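Local coordinates for topoisomerase I-like protein (Leishmania donovani, PDB 2B9S), which forms, with a second protein chain, a heterodimeric DNA topoisomerase I that probably relaxes supercoiled DNA by cutting and resealing one strand, at residues 48-53 and 87-92; 211-216 and 228-233; 306-311 and 359-364. All coordinates share one frame; numbering follows the deposited sequence.

Contact 1 of 3, residues 48-53 and 87-92; sequences REFKMT and EILDKR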
loop_
_atom_site.group_PDB
_atom_site.type_symbol
_atom_site.label_atom_id
_atom_site.label_comp_id
_atom_site.label_asym_id
_atom_site.label_seq_id
_atom_site.Cartn_x
_atom_site.Cartn_y
_atom_site.Cartn_z
ATOM N N ARG D 48 42.276 -9.582 -7.746
ATOM C CA ARG D 48 42.368 -10.954 -8.299
ATOM C C ARG D 48 41.005 -11.465 -8.779
ATOM O O ARG D 48 39.998 -11.327 -8.091
ATOM C CB ARG D 48 43.001 -11.928 -7.264
ATOM N N GLU D 49 40.964 -12.035 -9.974
ATOM C CA GLU D 49 39.711 -12.560 -10.527
ATOM C C GLU D 49 39.060 -13.550 -9.569
ATOM O O GLU D 49 39.750 -14.367 -8.946
ATOM C CB GLU D 49 39.963 -13.210 -11.890
ATOM C CG GLU D 49 38.773 -13.878 -12.524
ATOM C CD GLU D 49 39.162 -14.741 -13.707
ATOM O OE1 GLU D 49 40.347 -14.699 -14.102
ATOM O OE2 GLU D 49 38.293 -15.458 -14.251
ATOM N N PHE D 50 37.732 -13.471 -9.463
ATOM C CA PHE D 50 36.958 -14.351 -8.591
ATOM C C PHE D 50 35.735 -14.923 -9.310
ATOM O O PHE D 50 34.913 -14.187 -9.869
ATOM C CB PHE D 50 36.580 -13.615 -7.302
ATOM C CG PHE D 50 35.754 -14.435 -6.332
ATOM C CD1 PHE D 50 34.391 -14.182 -6.176
ATOM C CD2 PHE D 50 36.340 -15.434 -5.559
ATOM C CE1 PHE D 50 33.628 -14.916 -5.279
ATOM C CE2 PHE D 50 35.585 -16.156 -4.651
ATOM C CZ PHE D 50 34.211 -15.884 -4.513
ATOM N N LYS D 51 35.657 -16.250 -9.321
ATOM C CA LYS D 51 34.566 -16.984 -9.955
ATOM C C LYS D 51 33.509 -17.361 -8.926
ATOM O O LYS D 51 33.821 -17.599 -7.745
ATOM C CB LYS D 51 35.086 -18.247 -10.649
ATOM C CG LYS D 51 36.032 -17.965 -11.818
ATOM C CD LYS D 51 36.305 -19.239 -12.594
ATOM C CE LYS D 51 37.427 -19.069 -13.612
ATOM N NZ LYS D 51 37.879 -20.401 -14.108
ATOM N N MET D 52 32.268 -17.432 -9.397
ATOM C CA MET D 52 31.116 -17.665 -8.549
ATOM C C MET D 52 30.224 -18.795 -9.053
ATOM O O MET D 52 30.055 -18.991 -10.267
ATOM C CB MET D 52 30.288 -16.375 -8.462
ATOM C CG MET D 52 30.939 -15.283 -7.624
ATOM S SD MET D 52 30.134 -13.680 -7.777
ATOM C CE MET D 52 30.373 -13.222 -9.473
ATOM N N THR D 53 29.638 -19.525 -8.104
ATOM C CA THR D 53 28.486 -20.382 -8.387
ATOM C C THR D 53 27.349 -19.481 -8.881
ATOM O O THR D 53 27.318 -18.295 -8.526
ATOM C CB THR D 53 28.001 -21.121 -7.114
ATOM O OG1 THR D 53 27.333 -20.201 -6.230
ATOM C CG2 THR D 53 29.171 -21.832 -6.388
ATOM N N GLU D 87 26.371 -14.939 3.455
ATOM C CA GLU D 87 25.670 -16.157 3.905
ATOM C C GLU D 87 25.719 -17.250 2.837
ATOM O O GLU D 87 25.771 -18.441 3.155
ATOM C CB GLU D 87 24.197 -15.879 4.170
ATOM C CG GLU D 87 23.842 -15.264 5.488
ATOM C CD GLU D 87 22.327 -15.145 5.646
ATOM O OE1 GLU D 87 21.848 -14.044 6.021
ATOM O OE2 GLU D 87 21.623 -16.149 5.355
ATOM N N ILE D 88 25.633 -16.832 1.577
ATOM C CA ILE D 88 25.701 -17.734 0.440
ATOM C C ILE D 88 27.153 -18.149 0.205
ATOM O O ILE D 88 27.454 -19.351 0.105
ATOM C CB ILE D 88 25.060 -17.103 -0.831
ATOM C CG1 ILE D 88 23.564 -16.824 -0.586
ATOM C CG2 ILE D 88 25.264 -18.008 -2.074
ATOM C CD1 ILE D 88 22.926 -15.819 -1.547
ATOM N N LEU D 89 28.042 -17.152 0.136
ATOM C CA LEU D 89 29.457 -17.354 -0.131
ATOM C C LEU D 89 30.141 -18.225 0.924
ATOM O O LEU D 89 31.077 -18.980 0.611
ATOM C CB LEU D 89 30.173 -15.994 -0.203
ATOM C CG LEU D 89 30.052 -15.010 -1.377
ATOM C CD1 LEU D 89 30.618 -13.646 -0.980
ATOM C CD2 LEU D 89 30.784 -15.521 -2.628
ATOM N N ASP D 90 29.709 -18.073 2.180
ATOM C CA ASP D 90 30.330 -18.745 3.334
ATOM C C ASP D 90 30.031 -20.233 3.390
ATOM O O ASP D 90 30.512 -20.918 4.282
ATOM C CB ASP D 90 29.922 -18.099 4.660
ATOM C CG ASP D 90 30.612 -16.760 4.910
ATOM O OD1 ASP D 90 31.446 -16.329 4.081
ATOM O OD2 ASP D 90 30.315 -16.131 5.952
ATOM N N LYS D 91 29.246 -20.738 2.441
ATOM C CA LYS D 91 29.034 -22.187 2.336
ATOM C C LYS D 91 30.259 -22.900 1.751
ATOM O O LYS D 91 30.413 -24.108 1.924
ATOM C CB LYS D 91 27.776 -22.496 1.535
ATOM C CG LYS D 91 26.506 -22.057 2.253
ATOM C CD LYS D 91 25.271 -22.605 1.579
ATOM C CE LYS D 91 24.903 -21.794 0.367
ATOM N NZ LYS D 91 24.541 -22.688 -0.753
ATOM N N ARG D 92 31.129 -22.148 1.065
ATOM C CA ARG D 92 32.367 -22.698 0.516
ATOM C C ARG D 92 33.568 -21.817 0.891
ATOM O O ARG D 92 33.406 -20.854 1.631
ATOM C CB ARG D 92 32.254 -22.967 -1.006
ATOM C CG ARG D 92 31.807 -21.796 -1.906
ATOM C CD ARG D 92 32.879 -20.701 -2.073
ATOM N NE ARG D 92 32.623 -19.938 -3.285
ATOM C CZ ARG D 92 33.550 -19.565 -4.165
ATOM N NH1 ARG D 92 34.818 -19.868 -3.953
ATOM N NH2 ARG D 92 33.197 -18.903 -5.265
#
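Phe50 meets both Leu89 and Arg92, and its ring is where the end of strand 48-50 comes up against the end of helix 75-89. With CG anti to the backbone N (chi1 179°), the ring reaches across to the second segment. CD2 of Leu89 comes to the ring edge, near its plane, 3.9 Å from CZ of Phe50. The Arg92 side chain runs to meet that of Phe50 head-on, and the plane of its guanidinium is tilted 18° from that of the ring; CZ of Phe50 sits over one guanidinium face, 3.3 Å from NH2 of Arg92. At Lys51 the backbone takes over: its O accepts a hydrogen bond from Arg92 NH2 at 2.9 Å, bent to 133° at the hydrogen but exactly in the guanidinium plane. A salt bridge from Arg92 NE to Glu56 adds a second grip, so the rotation of the group is probably well fixed. Met52 adds its CA at the guanidinium edge, and Thr53 then starts helix 54-64 as its N-cap. In segment 87-92, a type I beta turn from Leu89 to Arg92 brings the arginine round. The arrangement is a strand-to-helix junction packed against a helix-terminating turn, within the DNA-binding fragment of eukaryotic topoisomerase I.

Contact 2 of 3, residues 211-216 and 228-233; sequences TVTWLA and YVMLAP. With nucleotides of chain A.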
loop_
_atom_site.group_PDB
_atom_site.type_symbol
_atom_site.label_atom_id
_atom_site.label_comp_id
_atom_site.label_asym_id
_atom_site.label_seq_id
_atom_site.Cartn_x
_atom_site.Cartn_y
_atom_site.Cartn_z
ATOM N N THR D 211 -13.834 -18.619 3.734
ATOM C CA THR D 211 -13.915 -17.400 4.548
ATOM C C THR D 211 -12.828 -16.384 4.193
ATOM O O THR D 211 -12.769 -15.297 4.797
ATOM C CB THR D 211 -13.840 -17.702 6.070
ATOM O OG1 THR D 211 -12.572 -18.306 6.381
ATOM C CG2 THR D 211 -14.980 -18.632 6.515
ATOM N N VAL D 212 -11.974 -16.737 3.224
ATOM C CA VAL D 212 -10.935 -15.817 2.711
ATOM C C VAL D 212 -11.057 -15.583 1.194
ATOM O O VAL D 212 -11.759 -16.332 0.515
ATOM C CB VAL D 212 -9.458 -16.224 3.168
ATOM C CG1 VAL D 212 -9.368 -16.275 4.705
ATOM C CG2 VAL D 212 -8.986 -17.545 2.543
ATOM N N THR D 213 -10.370 -14.554 0.680
ATOM C CA THR D 213 -10.531 -14.063 -0.705
ATOM C C THR D 213 -9.266 -14.241 -1.546
ATOM O O THR D 213 -9.187 -13.755 -2.689
ATOM C CB THR D 213 -10.862 -12.545 -0.772
ATOM O OG1 THR D 213 -9.752 -11.785 -0.266
ATOM C CG2 THR D 213 -12.102 -12.193 -0.005
ATOM N N TRP D 214 -8.259 -14.897 -0.971
ATOM C CA TRP D 214 -6.978 -15.061 -1.645
ATOM C C TRP D 214 -6.847 -16.423 -2.297
ATOM O O TRP D 214 -7.451 -17.399 -1.822
ATOM C CB TRP D 214 -5.805 -14.795 -0.690
ATOM C CG TRP D 214 -5.758 -15.560 0.615
ATOM C CD1 TRP D 214 -6.204 -15.122 1.841
ATOM C CD2 TRP D 214 -5.134 -16.847 0.857
ATOM N NE1 TRP D 214 -5.932 -16.073 2.804
ATOM C CE2 TRP D 214 -5.271 -17.126 2.227
ATOM C CE3 TRP D 214 -4.488 -17.781 0.043
ATOM C CZ2 TRP D 214 -4.797 -18.305 2.799
ATOM C CZ3 TRP D 214 -4.013 -18.944 0.607
ATOM C CH2 TRP D 214 -4.158 -19.197 1.972
ATOM N N LEU D 215 -6.062 -16.484 -3.381
ATOM C CA LEU D 215 -5.912 -17.718 -4.159
ATOM C C LEU D 215 -4.605 -18.432 -3.834
ATOM O O LEU D 215 -4.464 -19.651 -4.042
ATOM C CB LEU D 215 -5.972 -17.439 -5.675
ATOM C CG LEU D 215 -7.006 -16.452 -6.217
ATOM C CD1 LEU D 215 -6.999 -16.361 -7.773
ATOM C CD2 LEU D 215 -8.397 -16.738 -5.691
ATOM N N ALA D 216 -3.633 -17.669 -3.351
ATOM C CA ALA D 216 -2.342 -18.217 -2.963
ATOM C C ALA D 216 -1.654 -17.295 -1.949
ATOM O O ALA D 216 -1.960 -16.098 -1.880
ATOM C CB ALA D 216 -1.457 -18.463 -4.216
ATOM N N TYR D 228 -0.056 -12.315 -0.696
ATOM C CA TYR D 228 -1.241 -12.981 -1.233
ATOM C C TYR D 228 -1.477 -12.628 -2.663
ATOM O O TYR D 228 -1.328 -11.471 -3.059
ATOM C CB TYR D 228 -2.500 -12.566 -0.492
ATOM C CG TYR D 228 -2.465 -12.822 0.973
ATOM C CD1 TYR D 228 -2.882 -14.042 1.487
ATOM C CD2 TYR D 228 -2.054 -11.817 1.868
ATOM C CE1 TYR D 228 -2.860 -14.276 2.811
ATOM C CE2 TYR D 228 -2.018 -12.065 3.207
ATOM C CZ TYR D 228 -2.429 -13.288 3.669
ATOM O OH TYR D 228 -2.429 -13.531 5.016
ATOM N N VAL D 229 -1.856 -13.642 -3.430
ATOM C CA VAL D 229 -2.458 -13.441 -4.734
ATOM C C VAL D 229 -3.954 -13.207 -4.528
ATOM O O VAL D 229 -4.661 -14.041 -3.960
ATOM C CB VAL D 229 -2.228 -14.648 -5.645
ATOM C CG1 VAL D 229 -2.863 -14.408 -7.000
ATOM C CG2 VAL D 229 -0.742 -14.932 -5.786
ATOM N N MET D 230 -4.422 -12.050 -4.966
ATOM C CA MET D 230 -5.829 -11.666 -4.809
ATOM C C MET D 230 -6.434 -11.179 -6.144
ATOM O O MET D 230 -5.711 -11.019 -7.139
ATOM C CB MET D 230 -5.960 -10.628 -3.668
ATOM C CG MET D 230 -5.797 -11.267 -2.245
ATOM S SD MET D 230 -6.197 -10.150 -0.906
ATOM C CE MET D 230 -5.775 -11.030 0.626
ATOM N N LEU D 231 -7.749 -10.940 -6.167
ATOM C CA LEU D 231 -8.439 -10.501 -7.405
ATOM C C LEU D 231 -8.142 -9.052 -7.773
ATOM O O LEU D 231 -7.701 -8.284 -6.936
ATOM C CB LEU D 231 -9.959 -10.761 -7.345
ATOM C CG LEU D 231 -10.470 -12.198 -7.141
ATOM C CD1 LEU D 231 -11.920 -12.326 -7.555
ATOM C CD2 LEU D 231 -9.650 -13.219 -7.884
ATOM N N ALA D 232 -8.338 -8.714 -9.045
ATOM C CA ALA D 232 -8.155 -7.361 -9.547
ATOM C C ALA D 232 -9.258 -6.450 -9.011
ATOM O O ALA D 232 -10.325 -6.928 -8.647
ATOM C CB ALA D 232 -8.145 -7.363 -11.073
ATOM N N PRO D 233 -8.999 -5.131 -8.941
ATOM C CA PRO D 233 -10.013 -4.193 -8.419
ATOM C C PRO D 233 -11.321 -4.174 -9.233
ATOM O O PRO D 233 -12.372 -3.823 -8.682
ATOM C CB PRO D 233 -9.307 -2.828 -8.460
ATOM C CG PRO D 233 -7.846 -3.116 -8.675
ATOM C CD PRO D 233 -7.743 -4.459 -9.323
ATOM P P DA A 7 -5.088 -15.814 6.384
ATOM O OP1 DA A 7 -6.107 -16.885 6.296
ATOM O OP2 DA A 7 -3.805 -15.899 5.658
ATOM O "O5'" DA A 7 -5.792 -14.468 5.948
ATOM C "C5'" DA A 7 -6.922 -14.001 6.638
ATOM C "C4'" DA A 7 -7.304 -12.629 6.123
ATOM O "O4'" DA A 7 -6.500 -11.649 6.821
ATOM C "C3'" DA A 7 -7.107 -12.337 4.630
ATOM O "O3'" DA A 7 -8.101 -11.397 4.276
ATOM C "C2'" DA A 7 -5.814 -11.570 4.594
ATOM C "C1'" DA A 7 -6.014 -10.738 5.867
ATOM N N9 DA A 7 -4.776 -10.117 6.349
ATOM C C8 DA A 7 -3.543 -10.690 6.318
ATOM N N7 DA A 7 -2.619 -9.916 6.793
ATOM C C5 DA A 7 -3.261 -8.762 7.142
ATOM C C6 DA A 7 -2.788 -7.574 7.703
ATOM N N6 DA A 7 -1.492 -7.377 7.995
ATOM N N1 DA A 7 -3.689 -6.603 7.930
ATOM C C2 DA A 7 -4.977 -6.836 7.647
ATOM N N3 DA A 7 -5.529 -7.918 7.098
ATOM C C4 DA A 7 -4.606 -8.857 6.872
ATOM P P DC A 8 -9.371 -11.687 3.363
ATOM O OP1 DC A 8 -10.463 -12.095 4.224
ATOM O OP2 DC A 8 -8.984 -12.588 2.238
ATOM O "O5'" DC A 8 -9.492 -10.284 2.601
ATOM C "C5'" DC A 8 -10.025 -9.116 3.088
ATOM C "C4'" DC A 8 -9.008 -7.968 3.227
ATOM O "O4'" DC A 8 -7.716 -8.343 3.743
ATOM C "C3'" DC A 8 -8.631 -7.087 2.053
ATOM O "O3'" DC A 8 -9.775 -6.324 1.635
ATOM C "C2'" DC A 8 -7.624 -6.191 2.781
ATOM C "C1'" DC A 8 -7.080 -7.088 3.898
ATOM N N1 DC A 8 -5.582 -7.210 3.838
ATOM C C2 DC A 8 -4.818 -6.173 4.399
ATOM O O2 DC A 8 -5.394 -5.216 4.935
ATOM N N3 DC A 8 -3.464 -6.249 4.347
ATOM C C4 DC A 8 -2.868 -7.297 3.761
ATOM N N4 DC A 8 -1.530 -7.300 3.759
ATOM C C5 DC A 8 -3.625 -8.370 3.160
ATOM C C6 DC A 8 -4.974 -8.280 3.215
HETATM O O HOH W 1 -9.260 -11.439 -3.906
#
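Trp214 and Tyr228 form the apolar centre. CD1 of Tyr228 lies over one face of the indole, toward its rim and 3.4 Å from CG of Trp214, and the two planes stand 49° apart, so the rings meet obliquely. Val212 CG2 lies over the opposite face, also toward the rim, leaving the tryptophan between a valine branch and a tyrosine. The indole is brought there by a first torsion of 54°, which sets CG between the backbone N and the carbonyl carbon. Beside it, Met230 lays its CG against CB of Trp214, and its extended chain carries CE on to the base of DC8 of chain A. Farther along, Leu215 and Leu231 cross at about a right angle through their methyl groups, while Ala216 CB rests on CG2 of Val229.

Two backbone bonds join the segments. Leu215 N donates to Val229 O at 2.9 Å and is nearly straight, and Val229 N donates to Ala216 O. A water extends the link, donating to Thr213 O and accepting from Leu231 N.

The polar edge is the DNA backbone. OP2 of DC8 is held twice by one residue, from Thr213 N at 2.9 Å and from Thr213 OG1 at 2.7 Å. On the preceding phosphate, OP2 of DA7 of chain A lies in the plane of the Tyr228 ring at its edge and accepts a bond of 2.8 Å from Tyr228 OH; packing against Trp214 probably contributes to placing that hydroxyl. Within this contact the donors to both phosphates are uncharged, and their bonds go to phosphate oxygens, consistent with binding that depends little on base sequence.

Contact 3 of 3, residues 306-311 and 359-364; sequences CSLRVE and DIFDQL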
loop_
_atom_site.group_PDB
_atom_site.type_symbol
_atom_site.label_atom_id
_atom_site.label_comp_id
_atom_site.label_asym_id
_atom_site.label_seq_id
_atom_site.Cartn_x
_atom_site.Cartn_y
_atom_site.Cartn_z
ATOM N N CYS D 306 -1.610 7.842 17.335
ATOM C CA CYS D 306 -1.372 7.235 18.637
ATOM C C CYS D 306 0.112 7.073 18.988
ATOM O O CYS D 306 0.445 6.864 20.163
ATOM C CB CYS D 306 -2.098 5.885 18.754
ATOM S SG CYS D 306 -3.933 5.957 18.603
ATOM N N SER D 307 0.994 7.186 17.994
ATOM C CA SER D 307 2.438 7.030 18.230
ATOM C C SER D 307 3.266 8.342 18.125
ATOM O O SER D 307 4.504 8.318 18.148
ATOM C CB SER D 307 3.008 5.908 17.342
ATOM O OG SER D 307 2.795 6.178 15.976
ATOM N N LEU D 308 2.592 9.486 18.013
ATOM C CA LEU D 308 3.309 10.771 18.019
ATOM C C LEU D 308 4.129 10.920 19.301
ATOM O O LEU D 308 3.688 10.550 20.374
ATOM C CB LEU D 308 2.368 11.963 17.853
ATOM C CG LEU D 308 1.564 12.061 16.555
ATOM C CD1 LEU D 308 0.373 13.005 16.749
ATOM C CD2 LEU D 308 2.444 12.460 15.339
ATOM N N ARG D 309 5.342 11.441 19.150
ATOM C CA ARG D 309 6.256 11.655 20.265
ATOM C C ARG D 309 6.392 13.167 20.506
ATOM O O ARG D 309 6.038 13.986 19.642
ATOM C CB ARG D 309 7.623 11.018 19.977
ATOM C CG ARG D 309 7.586 9.483 19.794
ATOM C CD ARG D 309 8.976 8.889 19.709
ATOM N NE ARG D 309 9.637 9.226 18.453
ATOM C CZ ARG D 309 9.632 8.463 17.353
ATOM N NH1 ARG D 309 8.985 7.302 17.333
ATOM N NH2 ARG D 309 10.260 8.878 16.262
ATOM N N VAL D 310 6.917 13.520 21.678
ATOM C CA VAL D 310 7.112 14.918 22.062
ATOM C C VAL D 310 7.833 15.747 20.982
ATOM O O VAL D 310 7.427 16.879 20.687
ATOM C CB VAL D 310 7.787 15.021 23.467
ATOM C CG1 VAL D 310 8.168 16.475 23.802
ATOM C CG2 VAL D 310 6.860 14.414 24.524
ATOM N N GLU D 311 8.876 15.166 20.384
ATOM C CA GLU D 311 9.598 15.772 19.259
ATOM C C GLU D 311 8.769 16.103 17.993
ATOM O O GLU D 311 9.230 16.854 17.131
ATOM C CB GLU D 311 10.765 14.870 18.862
ATOM C CG GLU D 311 10.349 13.455 18.388
ATOM C CD GLU D 311 11.517 12.467 18.364
ATOM O OE1 GLU D 311 12.686 12.926 18.331
ATOM O OE2 GLU D 311 11.276 11.231 18.394
ATOM N N ASP D 359 6.511 9.199 24.120
ATOM C CA ASP D 359 5.174 9.276 23.511
ATOM C C ASP D 359 4.315 10.337 24.182
ATOM O O ASP D 359 4.261 10.398 25.408
ATOM C CB ASP D 359 4.369 7.970 23.676
ATOM C CG ASP D 359 4.938 6.787 22.910
ATOM O OD1 ASP D 359 5.860 6.948 22.086
ATOM O OD2 ASP D 359 4.426 5.668 23.162
ATOM N N ILE D 360 3.586 11.086 23.356
ATOM C CA ILE D 360 2.541 12.017 23.793
ATOM C C ILE D 360 1.320 11.288 24.352
ATOM O O ILE D 360 0.810 11.643 25.426
ATOM C CB ILE D 360 2.062 12.896 22.618
ATOM C CG1 ILE D 360 3.210 13.738 22.076
ATOM C CG2 ILE D 360 0.883 13.783 23.057
ATOM C CD1 ILE D 360 2.911 14.392 20.751
ATOM N N PHE D 361 0.838 10.286 23.617
ATOM C CA PHE D 361 -0.300 9.485 24.075
ATOM C C PHE D 361 0.145 8.150 24.665
ATOM O O PHE D 361 -0.262 7.101 24.204
ATOM C CB PHE D 361 -1.332 9.287 22.955
ATOM C CG PHE D 361 -1.780 10.576 22.303
ATOM C CD1 PHE D 361 -2.428 11.567 23.053
ATOM C CD2 PHE D 361 -1.533 10.806 20.939
ATOM C CE1 PHE D 361 -2.825 12.759 22.451
ATOM C CE2 PHE D 361 -1.926 11.975 20.333
ATOM C CZ PHE D 361 -2.584 12.963 21.088
ATOM N N ASP D 362 0.951 8.211 25.722
ATOM C CA ASP D 362 1.498 7.014 26.368
ATOM C C ASP D 362 0.449 6.080 27.012
ATOM O O ASP D 362 0.714 4.902 27.250
ATOM C CB ASP D 362 2.599 7.401 27.377
ATOM C CG ASP D 362 2.053 8.011 28.676
ATOM O OD1 ASP D 362 1.468 9.131 28.661
ATOM O OD2 ASP D 362 2.253 7.354 29.726
ATOM N N GLN D 363 -0.737 6.626 27.269
ATOM C CA GLN D 363 -1.844 5.891 27.877
ATOM C C GLN D 363 -2.960 5.553 26.863
ATOM O O GLN D 363 -4.077 5.217 27.262
ATOM C CB GLN D 363 -2.397 6.696 29.070
ATOM C CG GLN D 363 -1.378 6.914 30.217
ATOM C CD GLN D 363 -0.860 5.606 30.796
ATOM O OE1 GLN D 363 -1.647 4.727 31.136
ATOM N NE2 GLN D 363 0.465 5.474 30.915
ATOM N N LEU D 364 -2.651 5.645 25.569
ATOM C CA LEU D 364 -3.605 5.337 24.484
ATOM C C LEU D 364 -2.998 4.468 23.355
ATOM O O LEU D 364 -1.988 4.845 22.752
ATOM C CB LEU D 364 -4.139 6.645 23.859
ATOM C CG LEU D 364 -5.048 6.513 22.619
ATOM C CD1 LEU D 364 -6.457 5.978 22.973
ATOM C CD2 LEU D 364 -5.144 7.817 21.872
HETATM O O HOH W 2 1.924 8.798 21.360
HETATM O O HOH W 3 6.113 6.352 18.925
#
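Asp359 touches Arg309 by packing, not by a direct ion pair: its OD1 lies 3.8 Å from CG of Arg309, and the carboxylate is turned 32° from the guanidinium. A water donates to OD1 of Asp359 and to Ser307 O, and accepts a weak bond from Arg309 NH1. The guanidinium itself is committed to Glu311, whose OE2 receives a bond of 2.6 Å from Arg309 NE, and to Asp301. Ile360 follows with the direct backbone link, its N donating to Leu308 O at 3.0 Å and 165°. Its side chain lies along the 308-310 backbone, CD1 reaching 3.8 Å from CB of Leu308 and also close to Arg309 O, while CG1 packs against Val310 N. At Phe361 a second water takes over: it accepts from Phe361 N and donates to the carbonyls of Cys306 and Leu308, so that Leu308 O is gripped both by protein and by water. Ile360 CG2 sits over the centre of the Phe361 ring, which CD1 of Leu308 approaches obliquely. A type I beta turn from Phe361 brings in Leu364, whose CD2 lies 4.0 Å from SG of Cys306. The two loops are thereby wedged among helices of the catalytic core: Phe350 of helix 341-351 packs on Ile360 and Phe361, helix 272-287 packs on Phe361 and Leu364, and helix 366-373 touches Cys306 and Leu364, while 306-311 leads on to strand 313-315.

Read from the N terminus, the three contacts close loops one after another, and none nests in or crosses another. Contact 1 closes a loop of 33 residues, largely helical, and ties strand 48-50 to the end of helix 75-89. Contact 2 closes a short loop of 11 residues that includes the turn between strands 216-219 and 226-229, bringing the chain back at the DNA. Beyond helix 236-266, contact 3 closes a loop of 47 residues containing strands 320-326 and 332-338, and joins the loop after helix 272-287 to the one between helices 341-351 and 366-373. Contacts 1 and 2 share the DNA-binding fragment, with centres 40 Å apart; contacts 2 and 3 lie on opposite sides of the chain's centre.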